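Local coordinates for protein tryptophanyl-tRNA synthetase (PDB 3HV0) that probably catalyses the ATP-dependent attachment of L-tryptophan to tRNA(Trp), as a class I aminoacyl-tRNA synthetase, the chain here being the C-terminal part that holds the catalytic core, at residues A[46-51]-A[99-104]; A[51-56]-A[325-330]; A[59-64]-A[236-241]. All coordinates share one frame; numbering follows the deposited sequence.

Contact 1. Residues A[46-51]-A[99-104]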
loop_
_atom_site.group_PDB
_atom_site.type_symbol
_atom_site.label_atom_id
_atom_site.label_comp_id
_atom_site.label_asym_id
_atom_site.label_seq_id
_atom_site.Cartn_x
_atom_site.Cartn_y
_atom_site.Cartn_z
ATOM N N LYS A 46 35.228 -16.894 15.521
ATOM C CA LYS A 46 35.091 -18.200 14.875
ATOM C C LYS A 46 33.671 -18.274 14.291
ATOM O O LYS A 46 32.763 -17.591 14.766
ATOM C CB LYS A 46 35.399 -19.331 15.881
ATOM C CG LYS A 46 34.409 -20.499 15.889
ATOM C CD LYS A 46 34.804 -21.559 16.916
ATOM C CE LYS A 46 35.898 -22.479 16.393
ATOM N NZ LYS A 46 35.408 -23.399 15.320
ATOM N N ALA A 47 33.500 -19.072 13.244
ATOM C CA ALA A 47 32.271 -19.030 12.443
ATOM C C ALA A 47 31.139 -19.718 13.169
ATOM O O ALA A 47 31.328 -20.741 13.826
ATOM C CB ALA A 47 32.481 -19.674 11.078
ATOM N N HIS A 48 29.954 -19.147 13.038
ATOM C CA HIS A 48 28.776 -19.769 13.586
ATOM C C HIS A 48 28.609 -21.131 12.946
ATOM O O HIS A 48 28.859 -21.291 11.751
ATOM C CB HIS A 48 27.554 -18.923 13.313
ATOM C CG HIS A 48 26.382 -19.271 14.163
ATOM N ND1 HIS A 48 25.454 -20.219 13.797
ATOM C CD2 HIS A 48 25.977 -18.787 15.358
ATOM C CE1 HIS A 48 24.514 -20.294 14.723
ATOM N NE2 HIS A 48 24.812 -19.440 15.686
ATOM N N HIS A 49 28.201 -22.114 13.742
ATOM C CA HIS A 49 28.065 -23.475 13.242
ATOM C C HIS A 49 27.018 -23.666 12.118
ATOM O O HIS A 49 27.147 -24.612 11.352
ATOM C CB HIS A 49 27.863 -24.484 14.396
ATOM C CG HIS A 49 26.634 -24.244 15.216
ATOM N ND1 HIS A 49 26.596 -23.337 16.252
ATOM C CD2 HIS A 49 25.400 -24.797 15.153
ATOM C CE1 HIS A 49 25.391 -23.340 16.792
ATOM N NE2 HIS A 49 24.650 -24.221 16.145
ATOM N N PHE A 50 26.028 -22.786 11.955
ATOM C CA PHE A 50 25.137 -22.935 10.784
ATOM C C PHE A 50 25.897 -22.871 9.453
ATOM O O PHE A 50 25.362 -23.237 8.398
ATOM C CB PHE A 50 23.992 -21.906 10.754
ATOM C CG PHE A 50 23.031 -22.016 11.908
ATOM C CD1 PHE A 50 22.899 -23.193 12.643
ATOM C CD2 PHE A 50 22.257 -20.938 12.270
ATOM C CE1 PHE A 50 22.034 -23.261 13.704
ATOM C CE2 PHE A 50 21.381 -21.024 13.324
ATOM C CZ PHE A 50 21.275 -22.181 14.042
ATOM N N PHE A 51 27.126 -22.382 9.494
ATOM C CA PHE A 51 27.953 -22.372 8.315
ATOM C C PHE A 51 28.518 -23.767 8.115
ATOM O O PHE A 51 28.247 -24.403 7.093
ATOM C CB PHE A 51 29.093 -21.379 8.469
ATOM C CG PHE A 51 28.713 -19.931 8.204
ATOM C CD1 PHE A 51 28.373 -19.509 6.926
ATOM C CD2 PHE A 51 28.790 -18.979 9.217
ATOM C CE1 PHE A 51 28.100 -18.197 6.677
ATOM C CE2 PHE A 51 28.515 -17.663 8.964
ATOM C CZ PHE A 51 28.174 -17.274 7.697
ATOM N N THR A 99 21.007 -14.300 12.514
ATOM C CA THR A 99 21.115 -12.854 12.412
ATOM C C THR A 99 21.714 -12.170 13.651
ATOM O O THR A 99 22.428 -11.176 13.540
ATOM C CB THR A 99 19.743 -12.251 12.213
ATOM O OG1 THR A 99 19.112 -12.862 11.070
ATOM C CG2 THR A 99 19.879 -10.722 12.046
ATOM N N LYS A 100 21.382 -12.665 14.838
ATOM C CA LYS A 100 21.962 -12.125 16.068
ATOM C C LYS A 100 23.473 -12.332 15.998
ATOM O O LYS A 100 24.241 -11.425 16.271
ATOM C CB LYS A 100 21.376 -12.837 17.302
ATOM C CG LYS A 100 21.565 -12.110 18.637
ATOM C CD LYS A 100 22.669 -12.738 19.464
ATOM C CE LYS A 100 22.958 -11.966 20.786
ATOM N NZ LYS A 100 23.276 -10.518 20.556
ATOM N N TYR A 101 23.878 -13.529 15.592
ATOM C CA TYR A 101 25.289 -13.841 15.450
ATOM C C TYR A 101 25.932 -12.871 14.441
ATOM O O TYR A 101 27.038 -12.355 14.673
ATOM C CB TYR A 101 25.503 -15.296 15.015
ATOM C CG TYR A 101 26.807 -15.490 14.312
ATOM C CD1 TYR A 101 27.999 -15.583 15.033
ATOM C CD2 TYR A 101 26.868 -15.537 12.919
ATOM C CE1 TYR A 101 29.219 -15.744 14.388
ATOM C CE2 TYR A 101 28.084 -15.691 12.261
ATOM C CZ TYR A 101 29.256 -15.787 13.006
ATOM O OH TYR A 101 30.453 -15.961 12.361
ATOM N N LEU A 102 25.233 -12.620 13.330
ATOM C CA LEU A 102 25.753 -11.692 12.336
ATOM C C LEU A 102 25.810 -10.254 12.877
ATOM O O LEU A 102 26.685 -9.481 12.511
ATOM C CB LEU A 102 24.916 -11.733 11.071
ATOM C CG LEU A 102 24.946 -13.007 10.226
ATOM C CD1 LEU A 102 23.802 -12.935 9.205
ATOM C CD2 LEU A 102 26.288 -13.200 9.561
ATOM N N GLN A 103 24.861 -9.900 13.730
ATOM C CA GLN A 103 24.829 -8.579 14.319
ATOM C C GLN A 103 25.957 -8.442 15.326
ATOM O O GLN A 103 26.572 -7.408 15.415
ATOM C CB GLN A 103 23.481 -8.296 14.985
ATOM C CG GLN A 103 23.304 -6.835 15.429
ATOM C CD GLN A 103 22.014 -6.594 16.200
ATOM O OE1 GLN A 103 21.726 -7.278 17.182
ATOM N NE2 GLN A 103 21.245 -5.606 15.770
ATOM N N ASP A 104 26.228 -9.498 16.078
ATOM C CA ASP A 104 27.296 -9.483 17.064
ATOM C C ASP A 104 28.656 -9.468 16.380
ATOM O O ASP A 104 29.612 -8.906 16.905
ATOM C CB ASP A 104 27.221 -10.726 17.957
ATOM C CG ASP A 104 25.946 -10.809 18.752
ATOM O OD1 ASP A 104 25.205 -9.803 18.853
ATOM O OD2 ASP A 104 25.680 -11.904 19.282
HETATM O O HOH W 1 32.716 -15.531 13.141
#

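Contact 2. Residues A[51-56]-A[325-330]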
loop_
_atom_site.group_PDB
_atom_site.type_symbol
_atom_site.label_atom_id
_atom_site.label_comp_id
_atom_site.label_asym_id
_atom_site.label_seq_id
_atom_site.Cartn_x
_atom_site.Cartn_y
_atom_site.Cartn_z
ATOM N N PHE A 51 27.126 -22.382 9.494
ATOM C CA PHE A 51 27.953 -22.372 8.315
ATOM C C PHE A 51 28.518 -23.767 8.115
ATOM O O PHE A 51 28.247 -24.403 7.093
ATOM C CB PHE A 51 29.093 -21.379 8.469
ATOM C CG PHE A 51 28.713 -19.931 8.204
ATOM C CD1 PHE A 51 28.373 -19.509 6.926
ATOM C CD2 PHE A 51 28.790 -18.979 9.217
ATOM C CE1 PHE A 51 28.100 -18.197 6.677
ATOM C CE2 PHE A 51 28.515 -17.663 8.964
ATOM C CZ PHE A 51 28.174 -17.274 7.697
ATOM N N ARG A 52 29.273 -24.243 9.110
ATOM C CA ARG A 52 29.912 -25.568 9.078
ATOM C C ARG A 52 28.944 -26.696 8.719
ATOM O O ARG A 52 29.290 -27.597 7.967
ATOM C CB ARG A 52 30.572 -25.906 10.429
ATOM C CG ARG A 52 31.410 -24.773 11.037
ATOM C CD ARG A 52 32.419 -25.282 12.082
ATOM N NE ARG A 52 31.772 -25.929 13.229
ATOM C CZ ARG A 52 31.298 -25.309 14.320
ATOM N NH1 ARG A 52 31.362 -23.981 14.461
ATOM N NH2 ARG A 52 30.745 -26.037 15.293
ATOM N N ARG A 53 27.733 -26.643 9.255
ATOM C CA ARG A 53 26.775 -27.732 9.086
ATOM C C ARG A 53 25.935 -27.561 7.809
ATOM O O ARG A 53 25.045 -28.362 7.548
ATOM C CB ARG A 53 25.841 -27.819 10.308
ATOM C CG ARG A 53 26.496 -27.704 11.689
ATOM C CD ARG A 53 26.986 -29.017 12.198
ATOM N NE ARG A 53 27.746 -28.909 13.454
ATOM C CZ ARG A 53 27.210 -28.831 14.674
ATOM N NH1 ARG A 53 25.877 -28.819 14.846
ATOM N NH2 ARG A 53 28.014 -28.758 15.728
ATOM N N ASN A 54 26.210 -26.509 7.040
ATOM C CA ASN A 54 25.448 -26.168 5.807
ATOM C C ASN A 54 23.940 -25.993 6.038
ATOM O O ASN A 54 23.108 -26.439 5.245
ATOM C CB ASN A 54 25.717 -27.182 4.674
ATOM C CG ASN A 54 27.210 -27.370 4.388
ATOM O OD1 ASN A 54 27.942 -26.411 4.165
ATOM N ND2 ASN A 54 27.662 -28.611 4.409
ATOM N N ILE A 55 23.610 -25.327 7.134
ATOM C CA ILE A 55 22.238 -24.972 7.466
ATOM C C ILE A 55 21.927 -23.674 6.740
ATOM O O ILE A 55 20.854 -23.518 6.180
ATOM C CB ILE A 55 22.035 -24.750 8.996
ATOM C CG1 ILE A 55 22.416 -25.990 9.807
ATOM C CG2 ILE A 55 20.579 -24.340 9.290
ATOM C CD1 ILE A 55 21.398 -27.097 9.791
ATOM N N PHE A 56 22.852 -22.726 6.822
ATOM C CA PHE A 56 22.929 -21.631 5.866
ATOM C C PHE A 56 23.941 -22.084 4.835
ATOM O O PHE A 56 25.156 -22.086 5.098
ATOM C CB PHE A 56 23.353 -20.312 6.526
ATOM C CG PHE A 56 22.215 -19.548 7.123
ATOM C CD1 PHE A 56 21.807 -19.783 8.428
ATOM C CD2 PHE A 56 21.509 -18.627 6.363
ATOM C CE1 PHE A 56 20.726 -19.086 8.966
ATOM C CE2 PHE A 56 20.443 -17.929 6.896
ATOM C CZ PHE A 56 20.055 -18.153 8.203
ATOM N N GLU A 325 25.533 -27.495 20.051
ATOM C CA GLU A 325 26.792 -26.744 19.961
ATOM C C GLU A 325 28.035 -27.616 20.206
ATOM O O GLU A 325 29.156 -27.167 19.970
ATOM C CB GLU A 325 26.774 -25.554 20.937
ATOM C CG GLU A 325 25.993 -24.351 20.402
ATOM C CD GLU A 325 25.061 -23.710 21.430
ATOM O OE1 GLU A 325 25.474 -23.512 22.596
ATOM O OE2 GLU A 325 23.906 -23.397 21.059
ATOM N N ASP A 326 27.839 -28.848 20.678
ATOM C CA ASP A 326 28.949 -29.773 20.899
ATOM C C ASP A 326 29.125 -30.685 19.682
ATOM O O ASP A 326 28.279 -31.542 19.416
ATOM C CB ASP A 326 28.697 -30.606 22.161
ATOM C CG ASP A 326 29.975 -31.205 22.746
ATOM O OD1 ASP A 326 30.211 -30.995 23.956
ATOM O OD2 ASP A 326 30.738 -31.880 22.011
ATOM N N ASP A 327 30.219 -30.498 18.946
ATOM C CA ASP A 327 30.501 -31.304 17.751
ATOM C C ASP A 327 30.745 -32.763 18.114
ATOM O O ASP A 327 30.136 -33.667 17.541
ATOM C CB ASP A 327 31.734 -30.775 16.996
ATOM C CG ASP A 327 31.435 -29.556 16.138
ATOM O OD1 ASP A 327 32.269 -28.626 16.138
ATOM O OD2 ASP A 327 30.382 -29.515 15.457
ATOM N N GLU A 328 31.643 -32.976 19.073
ATOM C CA GLU A 328 32.089 -34.319 19.450
ATOM C C GLU A 328 30.929 -35.220 19.865
ATOM O O GLU A 328 30.923 -36.412 19.552
ATOM C CB GLU A 328 33.121 -34.242 20.580
ATOM N N LYS A 329 29.956 -34.651 20.572
ATOM C CA LYS A 329 28.740 -35.388 20.916
ATOM C C LYS A 329 27.987 -35.808 19.656
ATOM O O LYS A 329 27.610 -36.977 19.505
ATOM C CB LYS A 329 27.798 -34.544 21.783
ATOM C CG LYS A 329 28.155 -34.494 23.263
ATOM C CD LYS A 329 26.920 -34.748 24.143
ATOM C CE LYS A 329 26.743 -33.690 25.234
ATOM N NZ LYS A 329 26.186 -32.417 24.696
ATOM N N LEU A 330 27.786 -34.842 18.762
ATOM C CA LEU A 330 26.958 -35.027 17.572
ATOM C C LEU A 330 27.468 -36.155 16.682
ATOM O O LEU A 330 26.706 -37.056 16.344
ATOM C CB LEU A 330 26.842 -33.711 16.788
ATOM C CG LEU A 330 25.514 -33.503 16.059
ATOM C CD1 LEU A 330 25.035 -32.091 16.216
ATOM C CD2 LEU A 330 25.651 -33.835 14.597
#

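Contact 3. Residues A[59-64]-A[236-241]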
loop_
_atom_site.group_PDB
_atom_site.type_symbol
_atom_site.label_atom_id
_atom_site.label_comp_id
_atom_site.label_asym_id
_atom_site.label_seq_id
_atom_site.Cartn_x
_atom_site.Cartn_y
_atom_site.Cartn_z
ATOM N N HIS A 59 23.893 -18.386 -0.986
ATOM C CA HIS A 59 23.926 -16.921 -0.989
ATOM C C HIS A 59 23.781 -16.282 -2.375
ATOM O O HIS A 59 23.931 -16.931 -3.399
ATOM C CB HIS A 59 25.216 -16.433 -0.360
ATOM C CG HIS A 59 26.420 -16.633 -1.228
ATOM N ND1 HIS A 59 27.073 -15.589 -1.847
ATOM C CD2 HIS A 59 27.070 -17.759 -1.602
ATOM C CE1 HIS A 59 28.085 -16.065 -2.550
ATOM N NE2 HIS A 59 28.100 -17.377 -2.421
ATOM N N ARG A 60 23.461 -14.993 -2.370
ATOM C CA ARG A 60 23.612 -14.100 -3.518
ATOM C C ARG A 60 24.420 -12.885 -3.085
ATOM O O ARG A 60 24.009 -12.145 -2.202
ATOM C CB ARG A 60 22.251 -13.629 -4.014
ATOM C CG ARG A 60 21.344 -14.756 -4.387
ATOM C CD ARG A 60 20.070 -14.301 -5.093
ATOM N NE ARG A 60 19.836 -15.187 -6.235
ATOM C CZ ARG A 60 18.658 -15.662 -6.624
ATOM N NH1 ARG A 60 17.546 -15.337 -5.982
ATOM N NH2 ARG A 60 18.594 -16.462 -7.677
ATOM N N ASP A 61 25.585 -12.708 -3.695
ATOM C CA ASP A 61 26.456 -11.549 -3.469
ATOM C C ASP A 61 26.762 -11.296 -2.001
ATOM O O ASP A 61 26.896 -10.135 -1.594
ATOM C CB ASP A 61 25.865 -10.277 -4.108
ATOM C CG ASP A 61 25.858 -10.323 -5.631
ATOM O OD1 ASP A 61 26.495 -11.196 -6.242
ATOM O OD2 ASP A 61 25.201 -9.468 -6.232
ATOM N N PHE A 62 26.849 -12.368 -1.213
ATOM C CA PHE A 62 27.393 -12.288 0.136
ATOM C C PHE A 62 28.860 -11.862 0.075
ATOM O O PHE A 62 29.335 -11.188 0.965
ATOM C CB PHE A 62 27.258 -13.631 0.861
ATOM C CG PHE A 62 27.811 -13.633 2.275
ATOM C CD1 PHE A 62 27.200 -12.903 3.284
ATOM C CD2 PHE A 62 28.934 -14.376 2.591
ATOM C CE1 PHE A 62 27.704 -12.902 4.567
ATOM C CE2 PHE A 62 29.444 -14.382 3.884
ATOM C CZ PHE A 62 28.837 -13.638 4.867
ATOM N N GLU A 63 29.570 -12.238 -0.980
ATOM C CA GLU A 63 30.976 -11.790 -1.147
ATOM C C GLU A 63 31.074 -10.252 -1.283
ATOM O O GLU A 63 32.062 -9.661 -0.888
ATOM C CB GLU A 63 31.702 -12.542 -2.290
ATOM C CG GLU A 63 31.367 -12.130 -3.731
ATOM C CD GLU A 63 29.942 -12.439 -4.144
ATOM O OE1 GLU A 63 29.293 -13.270 -3.463
ATOM O OE2 GLU A 63 29.474 -11.836 -5.149
ATOM N N LYS A 64 30.017 -9.608 -1.774
ATOM C CA LYS A 64 29.963 -8.141 -1.797
ATOM C C LYS A 64 29.957 -7.543 -0.386
ATOM O O LYS A 64 30.612 -6.535 -0.152
ATOM C CB LYS A 64 28.735 -7.644 -2.578
ATOM N N MET A 236 13.302 -10.896 -7.306
ATOM C CA MET A 236 12.566 -9.802 -7.948
ATOM C C MET A 236 13.193 -8.423 -7.657
ATOM O O MET A 236 13.480 -7.656 -8.561
ATOM C CB MET A 236 11.112 -9.828 -7.466
ATOM C CG MET A 236 10.259 -8.660 -7.936
ATOM S SD MET A 236 8.893 -8.393 -6.804
ATOM C CE MET A 236 9.793 -7.966 -5.293
ATOM N N VAL A 237 13.414 -8.132 -6.385
ATOM C CA VAL A 237 13.973 -6.856 -5.984
ATOM C C VAL A 237 15.420 -6.645 -6.494
ATOM O O VAL A 237 15.822 -5.518 -6.746
ATOM C CB VAL A 237 13.899 -6.663 -4.453
ATOM C CG1 VAL A 237 15.213 -7.070 -3.792
ATOM C CG2 VAL A 237 13.564 -5.217 -4.133
ATOM N N ARG A 238 16.188 -7.710 -6.673
ATOM C CA ARG A 238 17.524 -7.573 -7.281
ATOM C C ARG A 238 17.452 -7.211 -8.768
ATOM O O ARG A 238 18.364 -6.600 -9.317
ATOM C CB ARG A 238 18.355 -8.853 -7.101
ATOM C CG ARG A 238 19.021 -8.952 -5.742
ATOM C CD ARG A 238 19.732 -10.289 -5.545
ATOM N NE ARG A 238 20.765 -10.521 -6.551
ATOM C CZ ARG A 238 22.044 -10.158 -6.445
ATOM N NH1 ARG A 238 22.500 -9.527 -5.366
ATOM N NH2 ARG A 238 22.884 -10.429 -7.433
ATOM N N ASP A 239 16.376 -7.616 -9.419
ATOM C CA ASP A 239 16.155 -7.258 -10.796
ATOM C C ASP A 239 15.699 -5.809 -10.942
ATOM O O ASP A 239 16.003 -5.196 -11.965
ATOM C CB ASP A 239 15.131 -8.198 -11.445
ATOM C CG ASP A 239 15.762 -9.472 -11.981
ATOM O OD1 ASP A 239 16.561 -10.110 -11.263
ATOM O OD2 ASP A 239 15.457 -9.829 -13.141
ATOM N N VAL A 240 14.971 -5.258 -9.966
ATOM C CA VAL A 240 14.502 -3.861 -10.090
ATOM C C VAL A 240 15.493 -2.821 -9.553
ATOM O O VAL A 240 15.466 -1.674 -10.006
ATOM C CB VAL A 240 13.093 -3.623 -9.464
ATOM C CG1 VAL A 240 12.081 -4.492 -10.137
ATOM C CG2 VAL A 240 13.100 -3.904 -8.000
ATOM N N ALA A 241 16.354 -3.217 -8.618
ATOM C CA ALA A 241 17.385 -2.330 -8.049
ATOM C C ALA A 241 18.056 -1.376 -9.052
ATOM O O ALA A 241 18.067 -0.172 -8.842
ATOM C CB ALA A 241 18.474 -3.159 -7.330
#

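Contact 1. Residues A[46-51]-A[99-104]
The phenol ring of Y101 lies under the side chain of H48, whose CB sits almost exactly over the centre of the ring, 3.3 Å from its centroid and 8° off the normal, a CH-pi contact. It ties the start of the short helix 49-52 to helix 93-106 of the Rossmann-type nucleotide-binding fold of class I synthetases. Having crossed the ring with CB, H48 runs on toward the base of Y101, and its CD2 comes 3.5 Å from Y101 CB; the two rings meet obliquely, planes 48° apart. With CG of H48 anti to the backbone N (chi1 -163°), the imidazole is also placed to serve as N-cap of its own helix: ND1 accepts from F50 N at 3.2 Å in a nearly straight bond, the donor tilted from the ring plane. F51 adds an apolar touch, its CE2 standing 3.9 Å from Y101 CE2, the two side chains crossing at about a right angle. M39 of helix 33-43 also packs on Y101. At the far end of the phenol the polar group reaches the backbone before the helix: H48 N gives Y101 OH a weak bond of 3.3 Å.

Contact 2. Residues A[51-56]-A[325-330]
R52 and R53 reach out side by side and share the carboxylate of D327, one oxygen each. R53 NH2 meets D327 OD2 in a salt bridge modelled at 2.5 Å, a length that is doubtful at this resolution. OD2 is met from above the carboxylate plane, and the guanidinium is turned 68° against that plane, so the two groups do not lie flat in a paired, two-pronged arrangement. R52 is turned further, 83° from the carboxylate, and its NH2 reaches D327 OD1 at 3.1 Å in a bent, weak bond. Each arginine chain is folded at a different joint: R52 bends at chi3, R53 already at chi2 (-86°), and both ends arrive at the same acid. R53 NH2 has a second acceptor in the carbonyl of M324, and R321 NH2 donates to the main-chain oxygen of R53. L330 approaches R53 from the opposite direction and sets CD1 3.6 Å from R53 NH1. D327 is the first residue of helix 327-339, just after the N-cap D326, whose OD2 accepts from K329 N. Across the contact, the end of helix 49-52 closes at N54 in a Schellman motif. The whole is a surface salt-bridge network, two arginines on one aspartate, joining the end of one helix to the start of another.

Contact 3. Residues A[59-64]-A[236-241]
R238 reaches from helix 231-240 and grips D61 end-on with both terminal nitrogens, NH1 and NH2, each 2.8 Å from the single oxygen D61 OD2. The salt bridge joins that helix to the turn between strand 56-60 and helix 62-70, beside the mixed central sheet of the class I synthetase core; strand 56-60 runs antiparallel to its two neighbours there. The side-chain conformations explain the geometry. R238 starts with CG anti to its carbonyl carbon (chi1 -82°), continues extended, and then bends at chi3 (59°), which turns the guanidinium toward the acid. D61 has left-handed helical backbone angles at the tight corner where strand gives way to helix. Its OD2 lies in the plane of the guanidinium, yet both nitrogens approach it from the same face of the carboxylate, well above that plane. R60 crosses R238 at a slant: its CB stands over one face of the guanidinium, offset toward the rim, and its CD lies 4.1 Å from R238 CD. The two guanidinium planes are nearly parallel. The NE atoms of R60 and R238 are 4.8 Å apart, near but not in contact, and the two charges are probably offset by D231, which R60 NH1 meets in a salt bridge, and by D61. R238 NH1 has a further acceptor in the carbonyl of P249, so this nitrogen is gripped from the loop before strand 250-254 as well. At the start of helix 62-70, H59 ND1 accepts from F62 N at 3.3 Å, the donor lying in the plane of the imidazole.

Overall arrangement
Contacts 1 and 2 share F51 and helix 49-52: contact 1 takes the approach to that helix and contact 2 its end, their centres 12 Å apart. Contact 3 follows along the chain at strand 56-60, about 21 Å from contact 1 and 27 Å from contact 2, centre to centre. All three are partly buried. Contact 1, nearest the centre of the chain, is mostly aromatic and apolar, against a helix of the nucleotide-binding fold. Contact 2 is the most exposed, a shared-acid charge network between helix ends. Contact 3 is also ionic, but one arginine holds one acid there, and the side chain of R60, itself buried, lies about 12 Å from the bound tryptophan.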